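Local atomic coordinates of ABC transporter, substrate binding protein (Polyamine) (Agrobacterium tumefaciens, PDB entry 4EUO), a protein that binds gamma-amino-butanoic acid (GABA) selectively as a periplasmic substrate-binding protein, probably delivering it to an ABC transporter for uptake. Residues Y101-A114 and I189-N201. Sequence-based numbering, arbitrary orientation.
Sequences YSFVIGCNVDSVSA and IASAEAPFGSVWN. With ABU (gamma-amino-butanoic acid), chain E.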
ATOM      1  N   TYR A 101      -0.260  -5.200   3.583  1.00  8.38           N
ATOM      2  CA  TYR A 101       0.482  -4.233   4.380  1.00  7.88           C
ATOM      3  C   TYR A 101      -0.393  -3.594   5.423  1.00  8.51           C
ATOM      4  O   TYR A 101      -1.612  -3.762   5.404  1.00  8.21           O
ATOM      5  CB  TYR A 101       1.073  -3.137   3.455  1.00  9.22           C
ATOM      6  CG  TYR A 101       0.065  -2.233   2.783  1.00  7.27           C
ATOM      7  CD1 TYR A 101      -0.333  -1.037   3.375  1.00  9.34           C
ATOM      8  CD2 TYR A 101      -0.474  -2.556   1.537  1.00  8.25           C
ATOM      9  CE1 TYR A 101      -1.251  -0.195   2.748  1.00  8.54           C
ATOM     10  CE2 TYR A 101      -1.400  -1.728   0.907  1.00  8.50           C
ATOM     11  CZ  TYR A 101      -1.771  -0.545   1.510  1.00  8.01           C
ATOM     12  OH  TYR A 101      -2.648   0.315   0.902  1.00  9.97           O
ATOM     13  N   SER A 102       0.230  -2.764   6.277  1.00  7.77           N
ATOM     14  CA  SER A 102      -0.502  -1.989   7.247  1.00  7.93           C
ATOM     15  C   SER A 102      -0.067  -0.543   7.233  1.00  8.69           C
ATOM     16  O   SER A 102       1.106  -0.259   6.965  1.00  9.45           O
ATOM     17  CB  SER A 102      -0.196  -2.471   8.665  1.00  9.43           C
ATOM     18  OG  SER A 102      -0.723  -3.772   8.843  1.00  9.78           O
ATOM     19  N   PHE A 103      -0.992   0.346   7.574  1.00  7.96           N
ATOM     20  CA  PHE A 103      -0.645   1.680   8.010  1.00  7.55           C
ATOM     21  C   PHE A 103      -0.371   1.554   9.516  1.00  8.29           C
ATOM     22  O   PHE A 103      -1.196   0.994  10.250  1.00  8.59           O
ATOM     23  CB  PHE A 103      -1.769   2.679   7.798  1.00  8.96           C
ATOM     24  CG  PHE A 103      -1.955   2.994   6.349  1.00  8.20           C
ATOM     25  CD1 PHE A 103      -1.100   3.878   5.700  1.00  9.28           C
ATOM     26  CD2 PHE A 103      -2.974   2.405   5.628  1.00  8.13           C
ATOM     27  CE1 PHE A 103      -1.269   4.150   4.333  1.00  9.72           C
ATOM     28  CE2 PHE A 103      -3.131   2.675   4.273  1.00  9.91           C
ATOM     29  CZ  PHE A 103      -2.295   3.574   3.639  1.00  8.89           C
ATOM     30  N   VAL A 104       0.779   2.033   9.943  1.00  8.19           N
ATOM     31  CA  VAL A 104       1.238   2.000  11.330  1.00  7.67           C
ATOM     32  C   VAL A 104       1.660   3.373  11.752  1.00  8.71           C
ATOM     33  O   VAL A 104       1.830   4.288  10.926  1.00  8.51           O
ATOM     34  CB  VAL A 104       2.430   1.027  11.470  1.00  9.09           C
ATOM     35  CG1 VAL A 104       2.004  -0.400  11.120  1.00  9.67           C
ATOM     36  CG2 VAL A 104       3.601   1.458  10.575  1.00  9.44           C
ATOM     37  N   ILE A 105       1.891   3.526  13.065  1.00  8.39           N
ATOM     38  CA  ILE A 105       2.341   4.814  13.564  1.00  8.55           C
ATOM     39  C   ILE A 105       3.851   4.761  13.679  1.00  9.37           C
ATOM     40  O   ILE A 105       4.397   4.167  14.632  1.00 10.23           O
ATOM     41  CB  ILE A 105       1.656   5.184  14.892  1.00 10.82           C
ATOM     42  CG1 ILE A 105       0.122   5.156  14.717  1.00 10.90           C
ATOM     43  CG2 ILE A 105       2.128   6.571  15.343  1.00 13.26           C
ATOM     44  CD1 ILE A 105      -0.670   5.355  16.037  1.00 14.77           C
ATOM     45  N   GLY A 106       4.524   5.326  12.677  1.00  9.06           N
ATOM     46  CA  GLY A 106       5.986   5.391  12.674  1.00  9.62           C
ATOM     47  C   GLY A 106       6.456   6.595  13.451  1.00 11.48           C
ATOM     48  O   GLY A 106       5.760   7.619  13.518  1.00 10.92           O
ATOM     49  N   CYS A 107       7.662   6.468  14.065  1.00 10.66           N
ATOM     50  CA  CYS A 107       8.135   7.528  14.905  1.00 10.72           C
ATOM     51  C   CYS A 107       9.649   7.633  14.924  1.00 12.16           C
ATOM     52  O   CYS A 107      10.338   6.649  15.173  1.00 12.50           O
ATOM     53  CB  CYS A 107       7.580   7.329  16.313  1.00 11.09           C
ATOM     54  SG  CYS A 107       8.089   8.604  17.489  1.00 13.72           S
ATOM     55  N   ASN A 108      10.147   8.858  14.774  1.00 12.70           N
ATOM     56  CA  ASN A 108      11.581   9.152  14.929  1.00 11.83           C
ATOM     57  C   ASN A 108      11.733   9.391  16.456  1.00 14.45           C
ATOM     58  O   ASN A 108      11.599  10.519  16.975  1.00 13.57           O
ATOM     59  CB  ASN A 108      11.909  10.404  14.124  1.00 13.61           C
ATOM     60  CG  ASN A 108      13.352  10.845  14.223  1.00 14.87           C
ATOM     61  OD1 ASN A 108      14.022  10.594  15.227  1.00 15.90           O
ATOM     62  ND2 ASN A 108      13.846  11.491  13.191  1.00 13.60           N
ATOM     63  N   VAL A 109      11.920   8.287  17.161  1.00 14.03           N
ATOM     64  CA  VAL A 109      11.882   8.248  18.620  1.00 15.50           C
ATOM     65  C   VAL A 109      12.809   9.242  19.338  1.00 19.37           C
ATOM     66  O   VAL A 109      12.392   9.912  20.286  1.00 17.69           O
ATOM     67  CB  VAL A 109      12.023   6.788  19.135  1.00 19.15           C
ATOM     68  CG1 VAL A 109      13.345   6.119  18.693  1.00 19.72           C
ATOM     69  CG2 VAL A 109      11.843   6.715  20.651  1.00 19.36           C
ATOM     70  N   ASP A 110      14.026   9.390  18.829  1.00 18.07           N
ATOM     71  CA  ASP A 110      15.008  10.254  19.475  1.00 19.21           C
ATOM     72  C   ASP A 110      14.807  11.733  19.233  1.00 23.72           C
ATOM     73  O   ASP A 110      15.494  12.533  19.868  1.00 25.33           O
ATOM     74  CB  ASP A 110      16.433   9.795  19.119  1.00 22.05           C
ATOM     75  CG  ASP A 110      16.829   8.444  19.696  1.00 33.08           C
ATOM     76  OD1 ASP A 110      16.153   7.975  20.657  1.00 33.29           O
ATOM     77  OD2 ASP A 110      17.801   7.852  19.192  1.00 38.20           O
ATOM     78  N   SER A 111      13.854  12.115  18.350  1.00 16.32           N
ATOM     79  CA  SER A 111      13.592  13.516  18.029  0.50 15.13           C
ATOM     80  C   SER A 111      12.392  14.100  18.762  1.00 18.49           C
ATOM     81  O   SER A 111      12.095  15.288  18.615  1.00 20.04           O
ATOM     82  CB  SER A 111      13.391  13.674  16.526  0.50 16.11           C
ATOM     83  OG  SER A 111      12.191  13.024  16.146  0.50 15.69           O
ATOM     84  N   VAL A 112      11.655  13.251  19.502  1.00 16.45           N
ATOM     85  CA  VAL A 112      10.458  13.699  20.186  1.00 16.14           C
ATOM     86  C   VAL A 112      10.502  13.315  21.661  1.00 16.85           C
ATOM     87  O   VAL A 112      11.169  12.342  22.026  1.00 16.16           O
ATOM     88  CB  VAL A 112       9.164  13.156  19.511  1.00 17.83           C
ATOM     89  CG1 VAL A 112       8.987  13.732  18.110  1.00 18.79           C
ATOM     90  CG2 VAL A 112       9.127  11.630  19.482  1.00 16.86           C
ATOM     91  N   SER A 113       9.693  14.000  22.470  1.00 17.75           N
ATOM     92  CA  SER A 113       9.597  13.674  23.886  1.00 18.45           C
ATOM     93  C   SER A 113       8.968  12.284  24.045  1.00 19.97           C
ATOM     94  O   SER A 113       9.435  11.476  24.844  1.00 19.57           O
ATOM     95  CB  SER A 113       8.744  14.712  24.601  1.00 22.57           C
ATOM     96  OG  SER A 113       8.619  14.295  25.948  1.00 28.10           O
ATOM     97  N   ALA A 114       7.932  11.984  23.236  1.00 16.18           N
ATOM     98  CA  ALA A 114       7.260  10.687  23.340  1.00 14.73           C
ATOM     99  C   ALA A 114       6.662  10.307  21.990  1.00 13.88           C
ATOM    100  O   ALA A 114       6.063  11.170  21.327  1.00 15.21           O
ATOM    101  CB  ALA A 114       6.140  10.770  24.378  1.00 16.29           C
ATOM    102  N   ILE A 189       9.721  11.439   8.308  1.00 10.63           N
ATOM    103  CA  ILE A 189       9.986  10.805   9.584  1.00 10.65           C
ATOM    104  C   ILE A 189      11.480  10.950   9.917  1.00 13.46           C
ATOM    105  O   ILE A 189      11.821  11.430  11.013  1.00 14.13           O
ATOM    106  CB  ILE A 189       9.567   9.299   9.564  1.00 11.41           C
ATOM    107  CG1 ILE A 189       8.049   9.097   9.292  1.00 10.56           C
ATOM    108  CG2 ILE A 189      10.052   8.601  10.839  1.00 13.30           C
ATOM    109  CD1 ILE A 189       7.139   9.606  10.429  1.00 12.91           C
ATOM    110  N   ALA A 190      12.373  10.518   9.003  1.00 12.48           N
ATOM    111  CA  ALA A 190      13.802  10.503   9.305  1.00 12.51           C
ATOM    112  C   ALA A 190      14.382  11.891   9.604  1.00 13.29           C
ATOM    113  O   ALA A 190      15.268  11.992  10.465  1.00 16.09           O
ATOM    114  CB  ALA A 190      14.581   9.822   8.176  1.00 13.40           C
ATOM    115  N   SER A 191      13.869  12.918   8.968  1.00 12.08           N
ATOM    116  CA  SER A 191      14.369  14.293   9.149  1.00 12.14           C
ATOM    117  C   SER A 191      13.772  14.952  10.389  1.00 16.08           C
ATOM    118  O   SER A 191      14.194  16.060  10.756  1.00 15.29           O
ATOM    119  CB  SER A 191      13.966  15.144   7.957  1.00 15.20           C
ATOM    120  OG  SER A 191      12.569  15.357   7.905  1.00 15.52           O
ATOM    121  N   ALA A 192      12.725  14.337  10.973  1.00 12.82           N
ATOM    122  CA  ALA A 192      11.940  14.896  12.064  1.00 12.72           C
ATOM    123  C   ALA A 192      11.206  16.161  11.617  1.00 13.98           C
ATOM    124  O   ALA A 192      10.679  16.891  12.455  1.00 13.83           O
ATOM    125  CB  ALA A 192      12.785  15.153  13.304  1.00 14.10           C
ATOM    126  N   GLU A 193      11.048  16.375  10.289  1.00 12.70           N
ATOM    127  CA  GLU A 193      10.194  17.460   9.819  1.00 13.42           C
ATOM    128  C   GLU A 193       8.747  17.135  10.258  1.00 13.22           C
ATOM    129  O   GLU A 193       7.983  18.015  10.601  1.00 13.79           O
ATOM    130  CB  GLU A 193      10.301  17.594   8.297  1.00 14.91           C
ATOM    131  CG  GLU A 193       9.621  18.786   7.669  1.00 21.34           C
ATOM    132  CD  GLU A 193       9.903  18.883   6.179  1.00 22.32           C
ATOM    133  OE1 GLU A 193      10.903  18.290   5.709  1.00 21.52           O
ATOM    134  OE2 GLU A 193       9.082  19.506   5.474  1.00 30.24           O
ATOM    135  N   ALA A 194       8.361  15.846  10.204  1.00 12.27           N
ATOM    136  CA  ALA A 194       7.100  15.340  10.776  1.00 11.79           C
ATOM    137  C   ALA A 194       7.502  14.039  11.395  1.00 12.87           C
ATOM    138  O   ALA A 194       7.560  13.001  10.737  1.00 12.45           O
ATOM    139  CB  ALA A 194       6.035  15.152   9.720  1.00 12.49           C
ATOM    140  N   PRO A 195       7.924  14.093  12.670  1.00 10.81           N
ATOM    141  CA  PRO A 195       8.587  12.938  13.274  1.00 11.02           C
ATOM    142  C   PRO A 195       7.733  11.728  13.588  1.00 12.05           C
ATOM    143  O   PRO A 195       8.254  10.683  13.972  1.00 12.38           O
ATOM    144  CB  PRO A 195       9.228  13.518  14.536  1.00 13.28           C
ATOM    145  CG  PRO A 195       8.297  14.630  14.906  1.00 15.87           C
ATOM    146  CD  PRO A 195       7.923  15.256  13.576  1.00 12.21           C
ATOM    147  N   PHE A 196       6.425  11.848  13.397  1.00 10.41           N
ATOM    148  CA  PHE A 196       5.547  10.701  13.552  1.00  9.85           C
ATOM    149  C   PHE A 196       4.370  10.849  12.615  1.00 11.25           C
ATOM    150  O   PHE A 196       4.065  11.949  12.159  1.00 10.39           O
ATOM    151  CB  PHE A 196       5.135  10.429  15.023  1.00 11.26           C
ATOM    152  CG  PHE A 196       4.797  11.659  15.833  1.00 11.04           C
ATOM    153  CD1 PHE A 196       3.668  12.415  15.549  1.00 14.45           C
ATOM    154  CD2 PHE A 196       5.612  12.065  16.885  1.00 12.79           C
ATOM    155  CE1 PHE A 196       3.359  13.563  16.294  1.00 15.23           C
ATOM    156  CE2 PHE A 196       5.280  13.197  17.651  1.00 14.97           C
ATOM    157  CZ  PHE A 196       4.162  13.932  17.351  1.00 14.03           C
ATOM    158  N   GLY A 197       3.747   9.732  12.295  1.00  9.82           N
ATOM    159  CA  GLY A 197       2.612   9.755  11.405  1.00  9.41           C
ATOM    160  C   GLY A 197       2.174   8.370  11.040  1.00  9.46           C
ATOM    161  O   GLY A 197       2.741   7.378  11.514  1.00  9.80           O
ATOM    162  N   SER A 198       1.159   8.336  10.187  1.00  8.81           N
ATOM    163  CA  SER A 198       0.594   7.077   9.681  1.00  8.22           C
ATOM    164  C   SER A 198       1.275   6.742   8.363  1.00  9.40           C
ATOM    165  O   SER A 198       1.123   7.488   7.393  1.00  8.75           O
ATOM    166  CB  SER A 198      -0.894   7.216   9.474  1.00  9.49           C
ATOM    167  OG  SER A 198      -1.343   5.990   8.911  1.00 10.11           O
ATOM    168  N   VAL A 199       2.047   5.670   8.335  1.00  7.98           N
ATOM    169  CA  VAL A 199       2.898   5.346   7.202  1.00  8.27           C
ATOM    170  C   VAL A 199       2.786   3.884   6.826  1.00  9.46           C
ATOM    171  O   VAL A 199       2.349   3.046   7.627  1.00  9.16           O
ATOM    172  CB  VAL A 199       4.394   5.674   7.542  1.00 10.09           C
ATOM    173  CG1 VAL A 199       4.567   7.179   7.797  1.00 10.67           C
ATOM    174  CG2 VAL A 199       4.850   4.899   8.775  1.00 10.84           C
ATOM    175  N   TRP A 200       3.224   3.547   5.607  1.00  8.56           N
ATOM    176  CA  TRP A 200       3.260   2.166   5.150  1.00  8.52           C
ATOM    177  C   TRP A 200       4.306   1.438   5.976  1.00  9.47           C
ATOM    178  O   TRP A 200       5.448   1.914   6.085  1.00  9.11           O
ATOM    179  CB  TRP A 200       3.613   2.114   3.664  1.00  8.00           C
ATOM    180  CG  TRP A 200       2.595   2.680   2.732  1.00  7.58           C
ATOM    181  CD1 TRP A 200       1.242   2.569   2.829  1.00  9.26           C
ATOM    182  CD2 TRP A 200       2.857   3.339   1.488  1.00  7.21           C
ATOM    183  NE1 TRP A 200       0.631   3.145   1.723  1.00  8.74           N
ATOM    184  CE2 TRP A 200       1.607   3.610   0.876  1.00  8.24           C
ATOM    185  CE3 TRP A 200       4.032   3.726   0.823  1.00  8.16           C
ATOM    186  CZ2 TRP A 200       1.500   4.269  -0.356  1.00  8.03           C
ATOM    187  CZ3 TRP A 200       3.929   4.325  -0.426  1.00  8.91           C
ATOM    188  CH2 TRP A 200       2.673   4.616  -0.990  1.00  8.63           C
ATOM    189  N   ASN A 201       3.961   0.256   6.536  1.00  8.71           N
ATOM    190  CA  ASN A 201       4.877  -0.377   7.479  1.00  8.97           C
ATOM    191  C   ASN A 201       6.245  -0.698   6.905  1.00  9.20           C
ATOM    192  O   ASN A 201       7.267  -0.530   7.588  1.00  9.05           O
ATOM    193  CB  ASN A 201       4.231  -1.599   8.128  1.00  8.60           C
ATOM    194  CG  ASN A 201       4.110  -2.786   7.199  1.00  8.55           C
ATOM    195  OD1 ASN A 201       3.192  -2.862   6.359  1.00  9.43           O
ATOM    196  ND2 ASN A 201       5.069  -3.711   7.294  1.00  9.35           N
TER
HETATM  197  N   ABU E 404       0.222   1.043  -1.660  1.00 15.93           N
HETATM  198  CD  ABU E 404       1.266   0.599  -0.728  1.00 11.32           C
HETATM  199  CB  ABU E 404       2.645   0.969  -1.218  1.00 11.35           C
HETATM  200  CG  ABU E 404       3.665   0.470  -0.252  1.00 11.20           C
HETATM  201  C   ABU E 404       5.094   0.882  -0.536  1.00  9.76           C
HETATM  202  O   ABU E 404       5.971   0.783   0.460  1.00  9.30           O
HETATM  203  OXT ABU E 404       5.467   1.438  -1.662  1.00  9.40           O
HETATM  204  O   HOH W   1      -1.678   2.691   0.013  1.00 14.54           O
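Phe103 and Trp200, a non-hydrogen-bonded pair of antiparallel strands 101-107 and 196-200, lie side by side, planes inclined at 37°, with Phe103 CE1 3.3 Å from Trp200 CD1. Tyr101 meets the same indole corner from CE1, its ring turned 79° from the indole. Against one indole face lies the aliphatic chain of the GABA ligand, whose CB sits 3.3 Å above the ring centre, while the ligand's CD rests over the rim of one Tyr101 face. A water accepts from Trp200 NE1 and the ligand's amino N and bonds to Tyr101 OH. Asn201, with CG between its backbone N and carbonyl carbon (chi1 73°), swings OD1 back to accept from Ser102 N at 3.0 Å; its ND2 goes to Gly261 O. Main-chain bonds run both ways between Val104 and Val199 and between Gly106 and Gly197. At the far end Asn108, CG opposite its own N, sends ND2 in its amide plane to Ile189 O (3.0 Å). Val112 CG1 presses tightly on Pro195 CG at 3.4 Å. The pairing sets Trp200 beside Phe103 and Tyr101, itself also paired to Ala224, in a pocket that grips the ligand's methylenes by aromatic faces and its ammonium partly through water.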